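Local coordinates for cell wall binding protein cwp8 (PDB 5J6Q) that probably anchors itself to the bacterial cell wall through its CWB2 modules, as a surface protein associated with the S-layer of Clostridium difficile, at residues 198-203 / 579-584; 516-521 / 572-577. One frame throughout, in Å; residues are numbered along the deposited sequence.

Contact 1: residues 198-203 / 579-584. With SO4 (sulfate ion), chain F.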
loop_
_atom_site.group_PDB
_atom_site.type_symbol
_atom_site.label_atom_id
_atom_site.label_comp_id
_atom_site.label_asym_id
_atom_site.label_seq_id
_atom_site.Cartn_x
_atom_site.Cartn_y
_atom_site.Cartn_z
ATOM N N GLY A 198 -1.544 6.733 -5.744
ATOM C CA GLY A 198 -1.145 8.130 -5.963
ATOM C C GLY A 198 -1.576 9.040 -4.784
ATOM O O GLY A 198 -0.859 9.941 -4.354
ATOM N N ILE A 199 -2.761 8.774 -4.201
ATOM C CA ILE A 199 -3.234 9.605 -3.087
ATOM C C ILE A 199 -4.001 8.756 -2.012
ATOM O O ILE A 199 -3.995 9.100 -0.852
ATOM C CB ILE A 199 -4.017 10.774 -3.713
ATOM C CG1 ILE A 199 -4.580 11.704 -2.618
ATOM C CG2 ILE A 199 -5.165 10.207 -4.668
ATOM C CD1 ILE A 199 -4.986 13.076 -3.164
ATOM N N ARG A 200 -4.588 7.635 -2.388
ATOM C CA ARG A 200 -5.243 6.776 -1.427
ATOM C C ARG A 200 -4.600 5.381 -1.310
ATOM O O ARG A 200 -4.128 4.837 -2.278
ATOM C CB ARG A 200 -6.686 6.542 -1.881
ATOM C CG ARG A 200 -7.521 7.811 -2.059
ATOM C CD ARG A 200 -8.837 7.459 -2.854
ATOM N NE ARG A 200 -8.583 7.072 -4.259
ATOM C CZ ARG A 200 -9.526 7.054 -5.216
ATOM N NH1 ARG A 200 -10.780 7.421 -4.957
ATOM N NH2 ARG A 200 -9.207 6.655 -6.457
ATOM N N LEU A 201 -4.585 4.810 -0.138
ATOM C CA LEU A 201 -4.163 3.422 -0.092
ATOM C C LEU A 201 -5.229 2.548 -0.794
ATOM O O LEU A 201 -6.379 2.936 -0.939
ATOM C CB LEU A 201 -4.024 2.944 1.339
ATOM C CG LEU A 201 -2.902 3.698 2.139
ATOM C CD1 LEU A 201 -3.123 3.428 3.699
ATOM C CD2 LEU A 201 -1.525 3.183 1.680
ATOM N N THR A 202 -4.850 1.330 -1.248
ATOM C CA THR A 202 -5.846 0.445 -1.922
ATOM C C THR A 202 -6.347 -0.452 -0.787
ATOM O O THR A 202 -5.887 -0.303 0.369
ATOM C CB THR A 202 -5.097 -0.427 -2.980
ATOM O OG1 THR A 202 -4.082 -1.094 -2.239
ATOM C CG2 THR A 202 -4.442 0.401 -4.053
ATOM N N THR A 203 -7.296 -1.353 -1.063
ATOM C CA THR A 203 -7.700 -2.362 -0.066
ATOM C C THR A 203 -6.417 -3.180 0.344
ATOM O O THR A 203 -6.265 -3.498 1.519
ATOM C CB THR A 203 -8.769 -3.365 -0.705
ATOM O OG1 THR A 203 -9.826 -2.550 -1.247
ATOM C CG2 THR A 203 -9.401 -4.365 0.379
ATOM N N ILE A 579 -15.121 6.462 -6.399
ATOM C CA ILE A 579 -15.022 7.898 -6.527
ATOM C C ILE A 579 -13.793 8.126 -7.326
ATOM O O ILE A 579 -12.743 7.587 -7.002
ATOM C CB ILE A 579 -15.011 8.609 -5.111
ATOM C CG1 ILE A 579 -16.477 8.593 -4.429
ATOM C CG2 ILE A 579 -14.556 10.035 -5.362
ATOM C CD1 ILE A 579 -16.452 8.715 -2.894
ATOM N N ALA A 580 -13.888 8.929 -8.399
ATOM C CA ALA A 580 -12.734 9.206 -9.298
ATOM C C ALA A 580 -11.540 9.797 -8.470
ATOM O O ALA A 580 -11.778 10.724 -7.674
ATOM C CB ALA A 580 -13.181 10.251 -10.307
ATOM N N LYS A 581 -10.324 9.334 -8.715
ATOM C CA LYS A 581 -9.110 9.827 -8.054
ATOM C C LYS A 581 -8.967 11.328 -8.334
ATOM O O LYS A 581 -8.480 12.152 -7.486
ATOM C CB LYS A 581 -7.824 9.089 -8.606
ATOM C CG LYS A 581 -6.535 9.567 -7.858
ATOM C CD LYS A 581 -5.340 8.607 -8.060
ATOM C CE LYS A 581 -4.961 8.457 -9.511
ATOM N NZ LYS A 581 -3.756 7.580 -9.631
ATOM N N ASN A 582 -9.345 11.701 -9.523
ATOM C CA ASN A 582 -9.271 13.150 -9.842
ATOM C C ASN A 582 -10.127 14.107 -8.874
ATOM O O ASN A 582 -9.670 15.219 -8.568
ATOM C CB ASN A 582 -9.712 13.377 -11.235
ATOM C CG ASN A 582 -8.602 13.079 -12.244
ATOM O OD1 ASN A 582 -8.889 13.151 -13.453
ATOM N ND2 ASN A 582 -7.336 12.724 -11.860
ATOM N N ALA A 583 -11.316 13.673 -8.416
ATOM C CA ALA A 583 -12.130 14.505 -7.524
ATOM C C ALA A 583 -11.440 14.590 -6.203
ATOM O O ALA A 583 -11.474 15.647 -5.616
ATOM C CB ALA A 583 -13.534 13.910 -7.296
ATOM N N ILE A 584 -10.859 13.476 -5.729
ATOM C CA ILE A 584 -10.078 13.496 -4.491
ATOM C C ILE A 584 -8.874 14.416 -4.686
ATOM O O ILE A 584 -8.459 15.139 -3.725
ATOM C CB ILE A 584 -9.515 12.074 -4.095
ATOM C CG1 ILE A 584 -10.661 11.028 -3.889
ATOM C CG2 ILE A 584 -8.626 12.126 -2.806
ATOM C CD1 ILE A 584 -11.977 11.484 -3.223
HETATM S S SO4 F . -9.988 6.507 -10.850
HETATM O O1 SO4 F . -8.607 6.368 -11.372
HETATM O O2 SO4 F . -10.730 7.529 -11.577
HETATM O O3 SO4 F . -10.715 5.244 -11.002
HETATM O O4 SO4 F . -9.883 6.817 -9.451
HETATM O O HOH W 1 -11.040 5.281 -7.947
#

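Contact 2: residues 516-521 / 572-577. With SO4 (sulfate ion), chain H.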
loop_
_atom_site.group_PDB
_atom_site.type_symbol
_atom_site.label_atom_id
_atom_site.label_comp_id
_atom_site.label_asym_id
_atom_site.label_seq_id
_atom_site.Cartn_x
_atom_site.Cartn_y
_atom_site.Cartn_z
ATOM N N ALA A 516 -12.851 17.088 5.812
ATOM C CA ALA A 516 -13.842 17.004 4.719
ATOM C C ALA A 516 -14.054 15.512 4.488
ATOM O O ALA A 516 -13.062 14.720 4.465
ATOM C CB ALA A 516 -13.317 17.686 3.407
ATOM N N TYR A 517 -15.264 15.126 4.416
ATOM C CA TYR A 517 -15.568 13.766 4.038
ATOM C C TYR A 517 -16.091 13.785 2.534
ATOM O O TYR A 517 -16.641 14.807 2.101
ATOM C CB TYR A 517 -16.711 13.300 4.916
ATOM C CG TYR A 517 -16.248 12.946 6.323
ATOM C CD1 TYR A 517 -16.003 13.927 7.263
ATOM C CD2 TYR A 517 -16.045 11.627 6.702
ATOM C CE1 TYR A 517 -15.581 13.620 8.546
ATOM C CE2 TYR A 517 -15.604 11.296 7.983
ATOM C CZ TYR A 517 -15.378 12.308 8.900
ATOM O OH TYR A 517 -14.896 12.017 10.131
ATOM N N VAL A 518 -15.988 12.676 1.759
ATOM C CA VAL A 518 -16.550 12.737 0.343
ATOM C C VAL A 518 -17.263 11.402 0.059
ATOM O O VAL A 518 -16.758 10.359 0.499
ATOM C CB VAL A 518 -15.373 13.054 -0.649
ATOM C CG1 VAL A 518 -14.196 12.112 -0.512
ATOM C CG2 VAL A 518 -15.843 13.041 -2.094
ATOM N N ALA A 519 -18.428 11.418 -0.656
ATOM C CA ALA A 519 -19.130 10.187 -0.888
ATOM C C ALA A 519 -19.854 10.233 -2.239
ATOM O O ALA A 519 -20.074 11.306 -2.754
ATOM C CB ALA A 519 -20.162 10.029 0.233
ATOM N N LYS A 520 -20.289 9.101 -2.783
ATOM C CA LYS A 520 -20.928 9.194 -4.183
ATOM C C LYS A 520 -22.113 9.935 -4.164
ATOM O O LYS A 520 -22.868 9.848 -3.204
ATOM C CB LYS A 520 -21.176 7.762 -4.629
ATOM C CG LYS A 520 -19.813 7.174 -4.922
ATOM C CD LYS A 520 -19.950 5.784 -5.603
ATOM C CE LYS A 520 -20.148 4.735 -4.599
ATOM N NZ LYS A 520 -20.612 3.553 -5.291
ATOM N N ASP A 521 -22.370 10.690 -5.189
ATOM C CA ASP A 521 -23.600 11.504 -5.242
ATOM C C ASP A 521 -24.869 10.842 -5.908
ATOM O O ASP A 521 -25.921 11.445 -5.958
ATOM C CB ASP A 521 -23.233 12.757 -6.062
ATOM C CG ASP A 521 -22.700 12.393 -7.499
ATOM O OD1 ASP A 521 -22.791 11.218 -7.899
ATOM O OD2 ASP A 521 -22.214 13.290 -8.206
ATOM N N LEU A 572 -8.811 14.402 4.541
ATOM C CA LEU A 572 -9.914 14.094 3.581
ATOM C C LEU A 572 -10.264 12.616 3.808
ATOM O O LEU A 572 -9.395 11.767 3.704
ATOM C CB LEU A 572 -9.388 14.398 2.209
ATOM C CG LEU A 572 -10.306 14.120 1.035
ATOM C CD1 LEU A 572 -11.762 14.664 1.242
ATOM C CD2 LEU A 572 -9.604 14.777 -0.119
ATOM N N VAL A 573 -11.488 12.304 4.243
ATOM C CA VAL A 573 -11.871 10.901 4.474
ATOM C C VAL A 573 -12.828 10.500 3.321
ATOM O O VAL A 573 -13.907 11.074 3.253
ATOM C CB VAL A 573 -12.599 10.745 5.815
ATOM C CG1 VAL A 573 -13.028 9.316 6.069
ATOM C CG2 VAL A 573 -11.732 11.267 6.988
ATOM N N GLN A 574 -12.479 9.582 2.436
ATOM C CA GLN A 574 -13.447 9.082 1.399
ATOM C C GLN A 574 -14.353 7.937 1.949
ATOM O O GLN A 574 -13.810 6.974 2.447
ATOM C CB GLN A 574 -12.670 8.457 0.184
ATOM C CG GLN A 574 -13.605 7.670 -0.769
ATOM C CD GLN A 574 -12.880 7.399 -2.058
ATOM O OE1 GLN A 574 -12.046 8.194 -2.482
ATOM N NE2 GLN A 574 -13.053 6.198 -2.610
ATOM N N ILE A 575 -15.674 7.993 1.843
ATOM C CA ILE A 575 -16.532 6.891 2.253
ATOM C C ILE A 575 -16.879 6.034 0.985
ATOM O O ILE A 575 -17.416 6.639 0.015
ATOM C CB ILE A 575 -17.930 7.366 2.808
ATOM C CG1 ILE A 575 -17.730 8.450 3.973
ATOM C CG2 ILE A 575 -18.751 6.138 3.408
ATOM C CD1 ILE A 575 -16.777 7.887 4.945
ATOM N N GLY A 576 -16.664 4.680 0.998
ATOM C CA GLY A 576 -17.088 3.908 -0.204
ATOM C C GLY A 576 -16.044 3.889 -1.286
ATOM O O GLY A 576 -14.937 4.454 -1.134
ATOM N N GLU A 577 -16.380 3.255 -2.392
ATOM C CA GLU A 577 -15.473 3.054 -3.530
ATOM C C GLU A 577 -16.086 3.609 -4.805
ATOM O O GLU A 577 -17.258 3.975 -4.788
ATOM C CB GLU A 577 -15.232 1.502 -3.733
ATOM C CG GLU A 577 -14.358 0.921 -2.667
ATOM C CD GLU A 577 -12.931 1.443 -2.659
ATOM O OE1 GLU A 577 -12.321 1.408 -1.565
ATOM O OE2 GLU A 577 -12.424 1.873 -3.717
HETATM S S SO4 H . -12.462 9.691 10.055
HETATM O O1 SO4 H . -13.460 9.828 8.983
HETATM O O2 SO4 H . -11.514 8.468 9.685
HETATM O O3 SO4 H . -11.585 10.871 10.341
HETATM O O4 SO4 H . -13.443 9.480 11.095
HETATM O O HOH W 2 -19.292 6.540 -1.835
#

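Contact 1: residues 198-203 / 579-584
R200 reaches from the loop before helix 203-213 to the start of helix 581-590, where I579, K581 and I584 receive it. Its first torsion (chi1 -58°) sets CG beside the backbone N, and the side chain touches V286 and V288 of strand 286-289. CD then passes I584 CG1 at 4.1 Å, the two side chains crossing at about a right angle. A bend at chi3 turns the guanidinium toward the helix start, while NE keeps a salt bridge to D197. NH1 makes the one direct hydrogen bond between the two segments, 2.8 Å to the backbone O of I579, almost straight at 173° and within the guanidinium plane, although it meets the carbonyl tilted from the carbonyl's own plane. The same nitrogen also bonds Q574 OE1. NH2 donates to a water at 2.7 Å, and a weak bond joins it to O4 of a sulfate ion; K581 CA lies over one face of the group. The sulfate, probably from the crystallisation liquor, sits at the helix N terminus, where the backbone N of K581 gives O4 a bond of 2.7 Å. Beside this polar centre, I199 lays CG2 on K581 CG at 3.5 Å and CD1 on I584 CG2 at 3.8 Å, and the lysine chain continues past the isoleucine until NZ bonds the backbone O of D197. Plain apolar packing thus flanks a multiply bonded arginine at a junction between a domain 3 loop and a CWB2 module. With R200 NH2 and the backbone N-H of K581 both turned to the sulfate, the spot is probably electropositive enough to hold an anion, perhaps aided by the helix dipole.

Contact 2: residues 516-521 / 572-577
The backbone O of A516 accepts two groups from the neighbouring strand: V573 N at 2.9 Å, and the CA-H of L572 in a longer C-H...O contact. V573 answers through its own O, which takes V518 N at 3.0 Å together with the CA-H of Y517. V518 O then receives I575 N in a nearly straight bond of 171°. V573 therefore bonds to the residues before and after Y517, its neighbour in register, as parallel strands require. Side chains sort themselves by face. On one, Y517 and V573 run side by side, with V573 CG2 over the tyrosine ring, 4.0 Å above its plane and offset toward the rim, and I575 CD1 at the ring edge; helix 531-542 covers this layer, and Y517 OH bonds S543. On the other, V518 has CG1 between its backbone N and carbonyl carbon (chi1 53°), a rotation that lays this methyl on Q574 CA at 3.7 Å and near L572 CD1, which also meets A516 CB. I584 and I587 of helix 581-590 close over that side. Beyond the last direct bond a water spans the strands, accepting from K520 N and donating to I575 O at 2.6 Å. The Q574 chain is extended beyond CG, and its NE2 bonds G576 O at 3.0 Å, with the acceptor in the amide plane, while OE1 takes R200 NH1. Helices on both faces of a parallel sheet give the alpha/beta layering of this CWB2 module. Its two central strands are joined by backbone bonds between largely apolar layers, and the Q574 bond to G576 O probably helps set the course of the chain as it leaves strand 572-575.

Overall arrangement
From the N terminus, the chain first supplies the loop 198-203, just ahead of helix 203-213, and then runs through strand 286-289 and two further parallel-sheet modules before returning to strand 516-519. Contact 2 closes the short loop, about fifty residues through helix 531-542, strand 547-549 and helix 556-565, back to strand 572-575. Contact 1 closes the long one when helix 581-590 meets 198-203, so the smaller loop lies wholly within the larger. Their centres are about 10 Å apart, and I584 and I579 pack against the strands of contact 2. One builds a module's sheet; the other ties that module to the domain 3 region.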